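Local coordinates for protein L-serine ammonia-lyase (Rhizomucor miehei CAU432, PDB 5C3U) that binds pyridoxal-5'-phosphate as a member of the pyridoxal-phosphate-dependent enzyme family, using an alpha/beta fold built around two beta sheets, at residues Arg54-Phe59 against Ala150-Gly155; Glu162-Leu167 against Ala195-Val200; Pro172-Cys177 against Pro201-Glu206; Leu184-Ile189 against Ala239-Ser244; Glu206-Asn211 against Pro255-Asp260. All blocks are in the same frame, centred on the assembly; numbering follows the deposited sequence. Where two conformers were deposited one is given.

Contact 1: Arg54-Phe59 against Ala150-Gly155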
# COMPACT_ATOMS: atom_id res chain seq x y z
N ARG A 54 4.22 5.70 6.25
CA ARG A 54 3.44 6.94 6.44
C ARG A 54 2.29 6.72 7.42
O ARG A 54 2.22 7.37 8.48
CB ARG A 54 2.88 7.48 5.11
CG ARG A 54 3.95 7.89 4.11
CD ARG A 54 3.33 8.45 2.84
NE ARG A 54 4.37 8.75 1.86
CZ ARG A 54 4.97 9.92 1.73
NH1 ARG A 54 5.90 10.06 0.79
NH2 ARG A 54 4.64 10.96 2.51
N GLY A 55 1.36 5.83 7.04
CA GLY A 55 0.17 5.57 7.86
C GLY A 55 0.52 4.98 9.21
O GLY A 55 0.06 5.46 10.26
N ILE A 56 1.34 3.92 9.18
CA ILE A 56 1.67 3.18 10.40
C ILE A 56 2.56 4.02 11.31
O ILE A 56 2.37 4.03 12.53
CB ILE A 56 2.26 1.78 10.10
CG1 ILE A 56 1.30 0.98 9.21
CG2 ILE A 56 2.64 1.04 11.39
CD1 ILE A 56 -0.09 0.79 9.80
N GLY A 57 3.49 4.76 10.71
CA GLY A 57 4.33 5.74 11.42
C GLY A 57 3.50 6.74 12.21
O GLY A 57 3.80 7.00 13.37
N ALA A 58 2.44 7.27 11.60
CA ALA A 58 1.59 8.24 12.26
C ALA A 58 0.84 7.64 13.44
O ALA A 58 0.71 8.29 14.50
CB ALA A 58 0.59 8.81 11.26
N PHE A 59 0.30 6.43 13.25
CA PHE A 59 -0.42 5.71 14.30
C PHE A 59 0.52 5.45 15.49
O PHE A 59 0.17 5.75 16.65
CB PHE A 59 -0.99 4.41 13.75
CG PHE A 59 -1.75 3.59 14.76
CD1 PHE A 59 -3.14 3.67 14.83
CD2 PHE A 59 -1.09 2.73 15.61
CE1 PHE A 59 -3.84 2.89 15.76
CE2 PHE A 59 -1.78 1.96 16.55
CZ PHE A 59 -3.16 2.05 16.61
N ALA A 150 -8.28 6.26 11.65
CA ALA A 150 -8.15 7.65 11.27
C ALA A 150 -6.70 8.11 11.24
O ALA A 150 -6.34 8.94 10.42
CB ALA A 150 -8.98 8.56 12.17
N LEU A 151 -5.88 7.62 12.16
CA LEU A 151 -4.47 8.04 12.19
C LEU A 151 -3.68 7.57 10.98
O LEU A 151 -2.77 8.26 10.50
CB LEU A 151 -3.76 7.55 13.46
CG LEU A 151 -4.14 8.38 14.70
CD1 LEU A 151 -3.71 7.68 15.98
CD2 LEU A 151 -3.55 9.79 14.61
N ILE A 152 -4.00 6.36 10.53
CA ILE A 152 -3.38 5.78 9.33
C ILE A 152 -3.75 6.63 8.11
O ILE A 152 -2.89 6.99 7.30
CB ILE A 152 -3.78 4.30 9.15
CG1 ILE A 152 -3.28 3.47 10.35
CG2 ILE A 152 -3.23 3.73 7.85
CD1 ILE A 152 -3.66 2.02 10.31
N TRP A 153 -5.02 6.99 7.95
CA TRP A 153 -5.38 7.84 6.82
C TRP A 153 -4.67 9.17 6.84
O TRP A 153 -4.22 9.65 5.81
CB TRP A 153 -6.89 8.07 6.74
CG TRP A 153 -7.68 6.83 7.02
CD1 TRP A 153 -7.34 5.51 6.71
CD2 TRP A 153 -8.99 6.74 7.68
NE1 TRP A 153 -8.32 4.64 7.13
CE2 TRP A 153 -9.34 5.32 7.73
CE3 TRP A 153 -9.88 7.69 8.23
CZ2 TRP A 153 -10.52 4.87 8.30
CZ3 TRP A 153 -11.06 7.21 8.81
CH2 TRP A 153 -11.38 5.84 8.84
N GLN A 154 -4.60 9.78 8.02
CA GLN A 154 -3.92 11.05 8.20
C GLN A 154 -2.44 10.95 7.79
O GLN A 154 -1.91 11.82 7.06
CB GLN A 154 -4.05 11.48 9.66
CG GLN A 154 -3.59 12.89 9.95
CD GLN A 154 -3.23 13.06 11.42
OE1 GLN A 154 -4.05 13.52 12.21
NE2 GLN A 154 -2.02 12.64 11.79
N GLY A 155 -1.80 9.88 8.26
CA GLY A 155 -0.41 9.59 7.93
C GLY A 155 -0.21 9.44 6.42
O GLY A 155 0.67 10.09 5.83
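Gly55 and Gly155 let helix 52-67 and helix 150-166 of this alpha/beta fold meet almost backbone to backbone, an example of glycine-mediated helix packing. The axes of the two short segments approach to 6.7 Å, with their N-to-C directions 127° apart. Neither glycine has a side chain to hold the helices apart, and the main chains themselves supply much of the interface.

The polar component consists of CA-H...O contacts. Gly55 takes part in two of them: its CA lies 3.4 Å from Ile152 O, and its own carbonyl receives Ile152 CA, with Gly55 O 3.6 Å away and the hydrogen nearly in line at 166°. Gly155 CA makes a third with Arg54 O. Arg54 turns only the base of its side chain to this interface, its CB near Gly155 O; the extended chain carries the guanidinium away to salt bridges with Glu43 and Glu162.

Side-chain packing completes the interface. Ala58 points its methyl toward the partner helix, where CB rests 3.5 Å from Leu151 O and 3.6 Å from Gly155 CA. The apolar pairs involve the larger residues. Ile56 and Ile152 lie side by side and point the same way, their CD1 atoms 3.8 Å apart, and the side chain of Ile152 comes within about 6 Å of the bound pyridoxal-5'-phosphate. Phe59 CB also touches Ile152 CG1. Phe59 has CG anti to the backbone N (chi1 180°), which swings the ring across Leu151 at about a right angle, with Phe59 CD1 4.2 Å from Leu151 CB.

Contact 2: Glu162-Leu167 against Ala195-Val200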
# COMPACT_ATOMS: atom_id res chain seq x y z
N GLU A 162 3.23 16.19 -0.45
CA GLU A 162 4.46 16.04 -1.21
C GLU A 162 4.24 16.16 -2.72
O GLU A 162 4.96 16.89 -3.41
CB GLU A 162 5.15 14.71 -0.88
CG GLU A 162 5.96 14.72 0.40
CD GLU A 162 6.49 13.35 0.80
OE1 GLU A 162 6.46 13.03 2.02
OE2 GLU A 162 6.95 12.58 -0.09
N LEU A 163 3.24 15.43 -3.23
CA LEU A 163 2.93 15.41 -4.66
C LEU A 163 2.64 16.80 -5.22
O LEU A 163 3.09 17.13 -6.32
CB LEU A 163 1.75 14.49 -4.96
CG LEU A 163 1.97 12.98 -4.97
CD1 LEU A 163 0.68 12.34 -5.50
CD2 LEU A 163 3.15 12.58 -5.84
N LYS A 164 1.88 17.59 -4.45
CA LYS A 164 1.52 18.95 -4.80
C LYS A 164 2.75 19.81 -5.05
O LYS A 164 2.81 20.55 -6.04
CB LYS A 164 0.65 19.58 -3.70
CG LYS A 164 0.22 21.01 -3.99
CD LYS A 164 -0.91 21.45 -3.08
CE LYS A 164 -1.75 22.49 -3.80
NZ LYS A 164 -2.83 23.06 -2.96
N THR A 165 3.72 19.71 -4.15
CA THR A 165 4.98 20.43 -4.29
C THR A 165 5.76 19.92 -5.50
O THR A 165 6.16 20.70 -6.37
CB THR A 165 5.83 20.32 -3.01
OG1 THR A 165 5.12 20.92 -1.93
CG2 THR A 165 7.15 21.04 -3.18
N GLN A 166 5.95 18.61 -5.56
CA GLN A 166 6.74 18.00 -6.62
C GLN A 166 6.17 18.23 -8.01
O GLN A 166 6.93 18.29 -8.98
CB GLN A 166 6.93 16.50 -6.35
CG GLN A 166 7.77 16.25 -5.11
CD GLN A 166 7.83 14.79 -4.73
OE1 GLN A 166 6.82 14.09 -4.72
NE2 GLN A 166 9.02 14.32 -4.37
N LEU A 167 4.85 18.38 -8.12
CA LEU A 167 4.23 18.63 -9.42
C LEU A 167 3.95 20.12 -9.65
O LEU A 167 3.19 20.47 -10.56
CB LEU A 167 2.94 17.84 -9.57
CG LEU A 167 3.07 16.32 -9.68
CD1 LEU A 167 1.68 15.70 -9.58
CD2 LEU A 167 3.76 15.94 -10.98
N ALA A 195 -5.71 19.60 -0.38
CA ALA A 195 -4.88 20.31 -1.37
C ALA A 195 -5.70 21.14 -2.38
O ALA A 195 -5.13 21.79 -3.26
CB ALA A 195 -4.02 19.31 -2.13
N ASP A 196 -7.02 21.07 -2.25
CA ASP A 196 -7.99 21.61 -3.22
C ASP A 196 -7.79 21.02 -4.61
O ASP A 196 -7.73 21.74 -5.61
CB ASP A 196 -7.99 23.15 -3.24
CG ASP A 196 -9.24 23.72 -3.91
OD1 ASP A 196 -10.35 23.18 -3.70
OD2 ASP A 196 -9.11 24.72 -4.64
N TRP A 197 -7.68 19.70 -4.65
CA TRP A 197 -7.53 18.93 -5.87
C TRP A 197 -8.65 17.96 -5.91
O TRP A 197 -8.46 16.77 -6.20
CB TRP A 197 -6.20 18.20 -5.87
CG TRP A 197 -5.04 19.05 -6.29
CD1 TRP A 197 -5.00 20.43 -6.47
CD2 TRP A 197 -3.68 18.59 -6.57
NE1 TRP A 197 -3.75 20.84 -6.84
CE2 TRP A 197 -2.91 19.79 -6.93
CE3 TRP A 197 -3.04 17.36 -6.58
CZ2 TRP A 197 -1.57 19.73 -7.26
CZ3 TRP A 197 -1.68 17.31 -6.91
CH2 TRP A 197 -0.97 18.47 -7.26
N LYS A 198 -9.84 18.48 -5.66
CA LYS A 198 -11.05 17.69 -5.46
C LYS A 198 -11.53 17.00 -6.73
O LYS A 198 -12.35 16.09 -6.66
CB LYS A 198 -12.16 18.58 -4.90
CG LYS A 198 -11.83 19.27 -3.60
CD LYS A 198 -12.71 20.50 -3.41
CE LYS A 198 -14.09 20.16 -2.87
NZ LYS A 198 -14.15 20.32 -1.39
N ASP A 199 -11.00 17.43 -7.87
CA ASP A 199 -11.40 16.90 -9.17
C ASP A 199 -10.44 15.86 -9.77
O ASP A 199 -10.75 15.26 -10.79
CB ASP A 199 -11.61 18.05 -10.17
CG ASP A 199 -12.64 19.07 -9.66
OD1 ASP A 199 -13.72 18.64 -9.21
OD2 ASP A 199 -12.36 20.29 -9.72
N VAL A 200 -9.30 15.65 -9.12
CA VAL A 200 -8.30 14.66 -9.56
C VAL A 200 -8.86 13.24 -9.34
O VAL A 200 -9.14 12.85 -8.20
CB VAL A 200 -6.95 14.86 -8.82
CG1 VAL A 200 -5.97 13.74 -9.13
CG2 VAL A 200 -6.34 16.21 -9.16
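The last turn of helix 150-166 passes the loop that follows helix 183-194 at some distance, the nearest CA atoms being those of Lys164 and Ala195, 7.4 Å apart, so side chains must bridge the gap. Lys164 does most of this. With CG anti to the backbone N (chi1 -180°) and the chain extended beyond it, the lysine reaches across to place NZ 2.6 Å from Ala195 O, in a short hydrogen bond. The ammonium comes in at a C=O...N angle of 125° and stands 29° off the carbonyl plane, well to one side of the oxygen. Along the way Lys164 CD passes 3.9 Å from Ala195 CB.

Trp197 crosses this arm at a slant, its six-membered ring bringing CH2 to 3.5 Å from Lys164 CA, while CZ2 lies 3.9 Å from Lys164 CG; Leu167 CD1 borders the same end of the indole more distantly. Trp197 NE1 has a weak hydrogen bond to Asp169.

Asp196, with positive phi, closes helix 183-194 in a Schellman motif. The lysine ammonium on Ala195 O, just before it, probably complements the partial negative charge of the helix end, an arrangement typical of C-terminal helix capping.

Contact 3: Pro172-Cys177 against Pro201-Glu206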
# COMPACT_ATOMS: atom_id res chain seq x y z
N PRO A 172 -2.62 16.43 -11.44
CA PRO A 172 -2.44 15.48 -12.52
C PRO A 172 -3.77 15.00 -13.05
O PRO A 172 -4.80 15.23 -12.41
CB PRO A 172 -1.68 14.32 -11.85
CG PRO A 172 -2.09 14.38 -10.42
CD PRO A 172 -2.40 15.83 -10.11
N ALA A 173 -3.74 14.36 -14.21
CA ALA A 173 -4.92 13.78 -14.83
C ALA A 173 -5.45 12.60 -14.02
O ALA A 173 -6.64 12.29 -14.09
CB ALA A 173 -4.58 13.32 -16.24
N ALA A 174 -4.58 11.92 -13.30
CA ALA A 174 -5.00 10.80 -12.45
C ALA A 174 -3.89 10.41 -11.50
O ALA A 174 -2.70 10.66 -11.76
CB ALA A 174 -5.39 9.60 -13.29
N ILE A 175 -4.31 9.80 -10.39
CA ILE A 175 -3.40 9.14 -9.45
C ILE A 175 -3.84 7.69 -9.38
O ILE A 175 -5.00 7.42 -9.15
CB ILE A 175 -3.45 9.81 -8.05
CG1 ILE A 175 -2.94 11.25 -8.17
CG2 ILE A 175 -2.60 9.02 -7.05
CD1 ILE A 175 -3.11 12.07 -6.90
N ILE A 176 -2.90 6.77 -9.62
CA ILE A 176 -3.20 5.34 -9.61
C ILE A 176 -2.74 4.77 -8.28
O ILE A 176 -1.56 4.90 -7.93
CB ILE A 176 -2.50 4.59 -10.76
CG1 ILE A 176 -2.79 5.27 -12.11
CG2 ILE A 176 -2.91 3.11 -10.75
CD1 ILE A 176 -2.07 4.62 -13.28
N CYS A 177 -3.68 4.15 -7.56
CA CYS A 177 -3.49 3.82 -6.15
C CYS A 177 -3.93 2.36 -5.90
O CYS A 177 -5.11 2.03 -6.07
CB CYS A 177 -4.27 4.79 -5.27
SG CYS A 177 -4.19 4.48 -3.49
N PRO A 201 -9.06 12.47 -10.43
CA PRO A 201 -9.54 11.09 -10.31
C PRO A 201 -8.49 10.21 -9.65
O PRO A 201 -7.30 10.39 -9.89
CB PRO A 201 -9.71 10.61 -11.76
CG PRO A 201 -9.56 11.83 -12.62
CD PRO A 201 -8.79 12.84 -11.83
N VAL A 202 -8.94 9.29 -8.80
CA VAL A 202 -8.06 8.27 -8.26
C VAL A 202 -8.50 6.96 -8.90
O VAL A 202 -9.68 6.61 -8.85
CB VAL A 202 -8.12 8.19 -6.71
CG1 VAL A 202 -7.21 7.09 -6.21
CG2 VAL A 202 -7.76 9.53 -6.08
N ILE A 203 -7.56 6.26 -9.54
CA ILE A 203 -7.85 4.96 -10.05
C ILE A 203 -7.43 3.99 -8.96
O ILE A 203 -6.24 3.89 -8.61
CB ILE A 203 -7.17 4.73 -11.41
CG1 ILE A 203 -7.70 5.78 -12.38
CG2 ILE A 203 -7.47 3.33 -11.94
CD1 ILE A 203 -6.70 6.20 -13.43
N ALA A 204 -8.43 3.30 -8.41
CA ALA A 204 -8.26 2.41 -7.27
C ALA A 204 -8.08 1.00 -7.80
O ALA A 204 -9.04 0.39 -8.24
CB ALA A 204 -9.47 2.48 -6.34
N VAL A 205 -6.87 0.45 -7.73
CA VAL A 205 -6.58 -0.82 -8.39
C VAL A 205 -6.48 -1.99 -7.42
O VAL A 205 -5.85 -1.89 -6.38
CB VAL A 205 -5.31 -0.73 -9.29
CG1 VAL A 205 -4.12 -0.20 -8.51
CG2 VAL A 205 -4.99 -2.09 -9.91
N GLU A 206 -7.11 -3.11 -7.78
CA GLU A 206 -7.08 -4.35 -7.02
C GLU A 206 -6.78 -5.46 -8.03
O GLU A 206 -6.72 -5.21 -9.24
CB GLU A 206 -8.47 -4.61 -6.38
CG GLU A 206 -8.80 -3.74 -5.17
CD GLU A 206 -10.22 -3.94 -4.64
OE1 GLU A 206 -11.18 -3.79 -5.43
OE2 GLU A 206 -10.37 -4.26 -3.43
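Ile175 and Cys177 each bond through both N and O to the neighbouring strand, reaching Pro201, Ile203 and Val205, in four backbone hydrogen bonds between parallel strands. Ile175 N donates to Pro201 O over 3.1 Å, and Ile175 O accepts from Ile203 N at 2.8 Å. Cys177 repeats the pattern, its N bonding to Ile203 O at 2.8 Å and its O receiving Val205 N at 2.9 Å. The two bonds donated by strand 174-178 run nearly along the C=O axis of their acceptors, whereas Val205 N stands 33° out of the Cys177 carbonyl plane.

CA-H...O contacts fill in between: Val202 CA lies 3.3 Å from Ile175 O, and Ala204 CA approaches Cys177 O in the same way.

These neighbours are the two strands of a beta-alpha-beta crossover, joined through helix 183-194, and they twist by 17° against each other. The helix covers the face carrying Ile175, Cys177 and Val202.

Apolar contacts are made on both faces. Beneath helix 183-194, Cys177 CB meets Val202 CG1 at 3.8 Å. Toward helix 280-290, Ile203 extends its chain back along the neighbouring strand, bringing CD1 to 3.6 Å from Ala174 CB and close to Ile176 CG1.

Contact 4: Leu184-Ile189 against Ala239-Ser244. With PLP (pyridoxal-5'-phosphate), chain B.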
# COMPACT_ATOMS: atom_id res chain seq x y z
N LEU A 184 -4.66 3.58 2.38
CA LEU A 184 -3.89 4.48 1.51
C LEU A 184 -4.85 5.28 0.65
O LEU A 184 -4.75 6.51 0.57
CB LEU A 184 -2.92 3.68 0.64
CG LEU A 184 -2.10 4.47 -0.37
CD1 LEU A 184 -1.25 5.55 0.29
CD2 LEU A 184 -1.23 3.48 -1.16
N LEU A 185 -5.80 4.58 0.05
CA LEU A 185 -6.88 5.21 -0.69
C LEU A 185 -7.51 6.38 0.08
O LEU A 185 -7.62 7.48 -0.45
CB LEU A 185 -7.94 4.19 -1.08
CG LEU A 185 -9.11 4.84 -1.82
CD1 LEU A 185 -8.62 5.47 -3.13
CD2 LEU A 185 -10.25 3.87 -2.06
N ASN A 186 -7.94 6.12 1.32
CA ASN A 186 -8.55 7.16 2.16
C ASN A 186 -7.62 8.36 2.37
O ASN A 186 -8.06 9.51 2.28
CB ASN A 186 -8.98 6.59 3.53
CG ASN A 186 -10.05 5.50 3.42
OD1 ASN A 186 -10.65 5.30 2.36
ND2 ASN A 186 -10.27 4.77 4.51
N GLY A 187 -6.35 8.10 2.68
CA GLY A 187 -5.40 9.19 2.82
C GLY A 187 -5.22 9.99 1.53
O GLY A 187 -5.14 11.22 1.55
N VAL A 188 -5.18 9.30 0.40
CA VAL A 188 -5.04 9.99 -0.89
C VAL A 188 -6.24 10.92 -1.14
O VAL A 188 -6.07 12.13 -1.39
CB VAL A 188 -4.82 8.98 -2.04
CG1 VAL A 188 -4.85 9.68 -3.39
CG2 VAL A 188 -3.45 8.31 -1.85
N ILE A 189 -7.44 10.39 -1.00
CA ILE A 189 -8.63 11.20 -1.23
C ILE A 189 -8.69 12.38 -0.24
O ILE A 189 -8.94 13.53 -0.64
CB ILE A 189 -9.90 10.36 -1.14
CG1 ILE A 189 -9.96 9.35 -2.29
CG2 ILE A 189 -11.14 11.26 -1.17
CD1 ILE A 189 -10.97 8.26 -2.05
N ALA A 239 -12.66 -7.23 3.90
CA ALA A 239 -13.57 -6.13 3.63
C ALA A 239 -12.80 -4.84 3.47
O ALA A 239 -11.68 -4.70 3.98
CB ALA A 239 -14.59 -6.00 4.77
N VAL A 240 -13.36 -3.88 2.77
CA VAL A 240 -12.72 -2.57 2.67
C VAL A 240 -13.24 -1.70 3.83
O VAL A 240 -14.32 -1.99 4.38
CB VAL A 240 -12.93 -1.96 1.27
CG1 VAL A 240 -14.29 -1.30 1.14
CG2 VAL A 240 -11.81 -0.99 0.91
N SER A 241 -12.48 -0.67 4.21
CA SER A 241 -12.95 0.20 5.30
C SER A 241 -14.23 0.91 4.91
O SER A 241 -14.39 1.32 3.76
CB SER A 241 -11.90 1.23 5.66
OG SER A 241 -11.79 2.19 4.65
N SER A 242 -15.14 1.07 5.87
CA SER A 242 -16.40 1.81 5.61
C SER A 242 -16.14 3.26 5.14
O SER A 242 -16.94 3.83 4.38
CB SER A 242 -17.26 1.82 6.87
OG SER A 242 -16.61 2.58 7.86
N LYS A 243 -15.02 3.84 5.58
CA LYS A 243 -14.63 5.18 5.14
C LYS A 243 -14.36 5.21 3.64
O LYS A 243 -14.63 6.22 3.00
CB LYS A 243 -13.41 5.67 5.93
CG LYS A 243 -12.85 7.04 5.53
CD LYS A 243 -13.85 8.18 5.66
CE LYS A 243 -14.21 8.49 7.10
NZ LYS A 243 -14.65 9.91 7.24
N SER A 244 -13.82 4.12 3.08
CA SER A 244 -13.45 4.07 1.66
C SER A 244 -14.69 4.22 0.77
O SER A 244 -14.68 4.99 -0.20
CB SER A 244 -12.74 2.76 1.31
OG SER A 244 -11.50 2.69 2.00
N1 PLP B . 0.77 -1.76 -1.53
C2 PLP B . 1.60 -2.15 -0.54
C2A PLP B . 2.98 -2.69 -0.82
C3 PLP B . 1.14 -2.04 0.85
O3 PLP B . 1.97 -2.42 1.87
C4 PLP B . -0.21 -1.49 1.07
C4A PLP B . -0.71 -1.33 2.45
C5 PLP B . -1.04 -1.10 -0.10
C6 PLP B . -0.47 -1.26 -1.37
C5A PLP B . -2.45 -0.53 0.05
O4P PLP B . -2.97 -0.94 1.31
P PLP B . -4.34 -0.46 2.03
O1P PLP B . -4.05 0.78 2.80
O2P PLP B . -5.44 -0.31 0.96
O3P PLP B . -4.57 -1.66 2.88
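Asn186 reaches from helix 183-194 into the start of helix 242-250, where Ser241, Lys243 and Ser244 receive it. CB points toward residues 239-244, and CG, anti to the carbonyl carbon (chi1 -62°), lies beside the aliphatic part of Lys243, with Lys243 CG 3.8 Å from Asn186 CG. The amide then divides its two ends between two serines. OD1 accepts from Ser244 OG at 2.8 Å, the hydroxyl approaching well to the side of the carbonyl, at a C=O...O angle of 114°. ND2 donates to Ser241 OG over 3.0 Å, almost within the amide plane and fairly straight at 161°; the same nitrogen touches Lys243 CB at 3.6 Å.

Ser241 OG in turn donates to Ser244 OG at 2.7 Å. The three bonds therefore close a cycle in which each hydroxyl both gives and receives, an order that fixes the amide's orientation and would probably let the bonds reinforce one another. Ser241 occupies the N-cap position of helix 242-250, so the buried asparagine is fastened to the helix's first turn. Trp153 packs on Asn186 and on Lys243.

Two residues earlier, Leu184 N gives a hydrogen bond of 2.9 Å to O1P of pyridoxal-5'-phosphate. Gly180, Gly181 and Gly182 also bond this ligand through backbone N, consistent with the glycine-rich phosphate-binding loop of fold type II PLP enzymes.

Contact 5: Glu206-Asn211 against Pro255-Asp260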
# COMPACT_ATOMS: atom_id res chain seq x y z
N GLU A 206 -7.11 -3.11 -7.78
CA GLU A 206 -7.08 -4.35 -7.02
C GLU A 206 -6.78 -5.46 -8.03
O GLU A 206 -6.72 -5.21 -9.24
CB GLU A 206 -8.47 -4.61 -6.38
CG GLU A 206 -8.80 -3.74 -5.17
CD GLU A 206 -10.22 -3.94 -4.64
OE1 GLU A 206 -11.18 -3.79 -5.43
OE2 GLU A 206 -10.37 -4.26 -3.43
N THR A 207 -6.57 -6.68 -7.54
CA THR A 207 -6.48 -7.83 -8.43
C THR A 207 -7.79 -8.59 -8.33
O THR A 207 -8.47 -8.49 -7.31
CB THR A 207 -5.33 -8.80 -8.08
OG1 THR A 207 -5.55 -9.37 -6.78
CG2 THR A 207 -3.96 -8.10 -8.18
N HIS A 208 -8.12 -9.37 -9.36
CA HIS A 208 -9.40 -10.08 -9.39
C HIS A 208 -9.57 -11.01 -8.22
O HIS A 208 -10.68 -11.21 -7.74
CB HIS A 208 -9.56 -10.85 -10.69
CG HIS A 208 -9.59 -9.98 -11.92
ND1 HIS A 208 -8.77 -10.17 -12.97
CD2 HIS A 208 -10.38 -8.88 -12.24
CE1 HIS A 208 -9.01 -9.23 -13.91
NE2 HIS A 208 -9.99 -8.44 -13.46
N GLY A 209 -8.46 -11.56 -7.73
CA GLY A 209 -8.46 -12.51 -6.61
C GLY A 209 -8.94 -11.95 -5.29
O GLY A 209 -9.34 -12.70 -4.42
N SER A 210 -8.91 -10.62 -5.12
CA SER A 210 -9.41 -10.00 -3.89
C SER A 210 -9.89 -8.57 -4.16
O SER A 210 -9.14 -7.59 -4.02
CB SER A 210 -8.31 -10.01 -2.79
OG SER A 210 -8.84 -9.64 -1.53
N ASN A 211 -11.15 -8.43 -4.58
CA ASN A 211 -11.60 -7.15 -5.10
C ASN A 211 -12.71 -6.52 -4.26
O ASN A 211 -13.70 -5.99 -4.79
CB ASN A 211 -12.01 -7.32 -6.58
CG ASN A 211 -13.35 -8.04 -6.75
OD1 ASN A 211 -13.71 -8.93 -5.98
ND2 ASN A 211 -14.08 -7.65 -7.79
N PRO A 255 -12.83 2.35 -9.60
CA PRO A 255 -12.33 1.05 -9.19
C PRO A 255 -11.95 0.25 -10.44
O PRO A 255 -12.69 0.25 -11.44
CB PRO A 255 -13.53 0.41 -8.48
CG PRO A 255 -14.53 1.51 -8.29
CD PRO A 255 -14.29 2.43 -9.45
N PHE A 256 -10.79 -0.38 -10.40
CA PHE A 256 -10.36 -1.19 -11.52
C PHE A 256 -9.65 -2.44 -11.00
O PHE A 256 -9.00 -2.41 -9.96
CB PHE A 256 -9.44 -0.37 -12.43
CG PHE A 256 -9.31 -0.93 -13.82
CD1 PHE A 256 -10.30 -0.68 -14.78
CD2 PHE A 256 -8.21 -1.70 -14.17
CE1 PHE A 256 -10.18 -1.19 -16.06
CE2 PHE A 256 -8.09 -2.21 -15.46
CZ PHE A 256 -9.08 -1.96 -16.40
N ALA A 257 -9.82 -3.56 -11.70
CA ALA A 257 -9.17 -4.79 -11.27
C ALA A 257 -8.33 -5.37 -12.39
O ALA A 257 -8.76 -5.36 -13.53
CB ALA A 257 -10.20 -5.81 -10.80
N VAL A 258 -7.12 -5.82 -12.05
CA VAL A 258 -6.22 -6.48 -12.99
C VAL A 258 -5.94 -7.94 -12.54
O VAL A 258 -6.21 -8.31 -11.39
CB VAL A 258 -4.88 -5.72 -13.12
CG1 VAL A 258 -5.10 -4.25 -13.49
CG2 VAL A 258 -4.03 -5.84 -11.85
N SER A 259 -5.43 -8.77 -13.44
CA SER A 259 -5.15 -10.16 -13.09
C SER A 259 -3.78 -10.28 -12.39
O SER A 259 -2.96 -9.37 -12.48
CB SER A 259 -5.09 -11.02 -14.35
OG SER A 259 -4.04 -10.56 -15.20
N ASP A 260 -3.56 -11.41 -11.74
CA ASP A 260 -2.24 -11.72 -11.16
C ASP A 260 -1.16 -11.71 -12.24
O ASP A 260 -0.04 -11.26 -11.97
CB ASP A 260 -2.28 -13.04 -10.42
CG ASP A 260 -2.78 -12.89 -8.98
OD1 ASP A 260 -3.21 -11.78 -8.58
OD2 ASP A 260 -2.72 -13.89 -8.22
O HOH W 1 -10.90 -5.71 -15.09
O HOH W 2 -6.11 -12.01 -9.14
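Parallel pairing of Glu206 and Thr207 with Ala257 and Val258 adds the outermost strand 253-258 to strand 202-207 of the six-stranded mixed sheet, just where the inner strand ends in a type I turn, Thr207 to Ser210. Glu206 is held on both sides of its CA: its N donates to Phe256 O at 3.0 Å, and its O takes Val258 N at 2.9 Å, in the carbonyl plane. The next bond, from His208 N to Val258 O, is also 3.0 Å but more bent, at 140°, as the chain turns out of the sheet. The carboxylate of Glu206 leaves this interface and accepts from the backbone N atoms of Phe213 and Gln214, at the start of helix 212-219.

His208 folds back over the edge strand, a chi1 of -63° setting the ring beside its own backbone N and over Val258. One face of the imidazole lies on Val258 O, which sits 3.5 Å from the plane, offset toward the rim, while CD2 comes to 3.4 Å from Ala257 CB. A water in the ring plane donates to Ala257 O and makes a weak hydrogen bond with His208 NE2.

Past the paired residues, Asp260 sets OD1 3.7 Å from Thr207 CB; the Thr230 hydroxyl is hydrogen-bonded to both Asp260 OD1 and Thr207 OG1. Ser259 caps the helix that follows through its OG, bonded to Met262 N. A second water bridges the turn to residues 255-260, accepting from Gly209 N at 2.8 Å and donating weakly to Asp260 OD1 at 3.0 Å.

The five contacts illustrate how one fold is assembled by reusing a few elements, some of them beside the pyridoxal-5'-phosphate. Contacts 1 and 2 share helix 150-166, their centres about 19 Å apart, and are tied by the Arg54-Glu162 salt bridge. Contacts 3 and 5 share strand 202-207 and the residue Glu206, and so join three successive strands of the mixed sheet. Along the chain, contact 1 closes before any of the others opens, whereas contacts 2, 3 and 4 interleave, and contact 4 also crosses contact 5. Contact 4, whose centre is about 12 Å from that of contact 1 and about 13 Å from that of contact 3, touches both, joining the sheet to the helix pair of contact 1.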